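Local coordinates for metallo-beta-lactamase superfamily protein (Thermus thermophilus, PDB 2ZWR) that binds zinc ions at a two-metal site of the metallo-beta-lactamase fold and is probably a hydrolase of unknown substrate, at residues Y16-G21 with V25-G30. Residues are numbered along the deposited sequence; the frame is centred on the assembly and turned at random.
Sequences YLVETG and VLIDPG
Tyr16 and Val18 meet Ile27 and Val25 as the two hydrogen-bonded pairs of a buried antiparallel beta hairpin, strand 13-20 turning back as strand 23-27. Each pair exchanges two backbone bonds. The shortest runs from Ile27 N to Tyr16 O at 2.7 Å and is almost straight at hydrogen (179°), whereas the return bond, Tyr16 N to Ile27 O, measures 3.0 Å. At the other pair Val18 N bonds to Val25 O and Val25 N to Val18 O, each at 2.8 Å. Between them stands the non-hydrogen-bonded pair Leu17 and Leu26, whose CA atoms are 4.5 Å apart.

Alternation sends the side chains to two faces. The hairpin belongs to one of the two mixed sheets that face each other in the alpha-beta/beta-alpha sandwich of the metallo-beta-lactamase fold. Tyr16, Val18, Val25 and Ile27 share the face turned to the second sheet, where Val18 and Ile27 rest on Phe141 and Val25 on Phe115, while the Tyr16 ring sits edge-to-face with Phe141 and His181 and its OH is hydrogen-bonded to Pro182 O. Ile27 has CG1 anti to the carbonyl carbon (chi1 -61°), and an extended chi2 of 174° carries CD1 on to Val18 CG2, 4.1 Å away on a diagonal. Farther along, Val25 CG2 meets Thr20 CG2 at 3.8 Å, the two side chains crossing at about a right angle, with the Thr20 hydroxyl hydrogen-bonded to Gly23 O in the turn. Leu17 and Leu26 lie on the opposite face, covered by helix 33-43 and, at Leu26, also by helix 63-70; Leu26 CD1 lies 3.7 Å from Tyr16 O. Past Ile27 the chain leads into Asp28, whose OD2 is hydrogen-bonded to ND1 of the zinc ligand His59, a second-shell contact that would help orient that imidazole.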
# COMPACT_ATOMS: atom_id res chain seq x y z
N TYR A 16 4.84 0.32 5.55
CA TYR A 16 4.55 1.11 6.74
C TYR A 16 4.11 0.19 7.86
O TYR A 16 3.12 -0.53 7.72
CB TYR A 16 3.49 2.20 6.46
CG TYR A 16 3.93 3.21 5.41
CD1 TYR A 16 4.67 4.34 5.77
CD2 TYR A 16 3.64 3.01 4.06
CE1 TYR A 16 5.11 5.26 4.79
CE2 TYR A 16 4.07 3.93 3.09
CZ TYR A 16 4.80 5.05 3.47
OH TYR A 16 5.22 5.95 2.51
N LEU A 17 4.87 0.21 8.95
CA LEU A 17 4.48 -0.42 10.20
C LEU A 17 3.82 0.66 11.04
O LEU A 17 4.44 1.64 11.43
CB LEU A 17 5.70 -1.03 10.91
CG LEU A 17 5.46 -1.72 12.26
CD1 LEU A 17 4.54 -2.95 12.15
CD2 LEU A 17 6.81 -2.10 12.93
N VAL A 18 2.53 0.48 11.30
CA VAL A 18 1.71 1.53 11.88
C VAL A 18 1.08 1.02 13.16
O VAL A 18 0.43 -0.04 13.16
CB VAL A 18 0.57 1.97 10.90
CG1 VAL A 18 -0.26 3.11 11.50
CG2 VAL A 18 1.15 2.37 9.52
N GLU A 19 1.26 1.76 14.24
CA GLU A 19 0.57 1.45 15.49
C GLU A 19 -0.81 2.10 15.44
O GLU A 19 -0.92 3.30 15.32
CB GLU A 19 1.37 1.95 16.71
CG GLU A 19 0.83 1.41 18.06
CD GLU A 19 1.77 1.65 19.25
OE1 GLU A 19 2.72 2.47 19.15
OE2 GLU A 19 1.55 1.01 20.31
N THR A 20 -1.86 1.29 15.52
CA THR A 20 -3.22 1.83 15.53
C THR A 20 -3.83 1.66 16.92
O THR A 20 -3.26 1.01 17.79
CB THR A 20 -4.12 1.16 14.43
OG1 THR A 20 -4.70 -0.05 14.92
CG2 THR A 20 -3.31 0.87 13.15
N GLY A 21 -5.00 2.26 17.13
CA GLY A 21 -5.75 2.08 18.37
C GLY A 21 -6.19 0.63 18.59
O GLY A 21 -6.56 0.26 19.70
N VAL A 25 -0.36 -2.64 12.52
CA VAL A 25 -0.53 -3.25 11.20
C VAL A 25 0.67 -2.95 10.32
O VAL A 25 1.37 -1.95 10.50
CB VAL A 25 -1.82 -2.77 10.44
CG1 VAL A 25 -3.06 -3.35 11.08
CG2 VAL A 25 -1.90 -1.23 10.35
N LEU A 26 0.87 -3.83 9.34
CA LEU A 26 1.92 -3.68 8.37
C LEU A 26 1.31 -3.50 6.98
O LEU A 26 0.63 -4.39 6.48
CB LEU A 26 2.83 -4.91 8.43
CG LEU A 26 3.98 -4.98 7.43
CD1 LEU A 26 4.86 -3.75 7.51
CD2 LEU A 26 4.75 -6.28 7.69
N ILE A 27 1.57 -2.34 6.38
CA ILE A 27 1.08 -1.98 5.05
C ILE A 27 2.12 -2.24 3.95
O ILE A 27 3.23 -1.71 4.01
CB ILE A 27 0.64 -0.48 5.00
CG1 ILE A 27 -0.49 -0.22 6.00
CG2 ILE A 27 0.25 -0.04 3.58
CD1 ILE A 27 -0.88 1.26 6.14
N ASP A 28 1.73 -3.03 2.95
CA ASP A 28 2.55 -3.32 1.75
C ASP A 28 3.99 -3.84 2.02
O ASP A 28 4.97 -3.19 1.63
CB ASP A 28 2.63 -2.09 0.82
CG ASP A 28 1.29 -1.67 0.25
OD1 ASP A 28 0.26 -2.33 0.51
OD2 ASP A 28 1.27 -0.65 -0.48
N PRO A 29 4.12 -5.02 2.67
CA PRO A 29 5.47 -5.59 2.85
C PRO A 29 6.02 -6.12 1.52
O PRO A 29 5.80 -7.29 1.19
CB PRO A 29 5.24 -6.75 3.82
CG PRO A 29 3.78 -7.14 3.61
CD PRO A 29 3.06 -5.88 3.23
N GLY A 30 6.73 -5.27 0.77
CA GLY A 30 7.07 -5.53 -0.62
C GLY A 30 8.24 -6.46 -0.89
O GLY A 30 8.27 -7.15 -1.92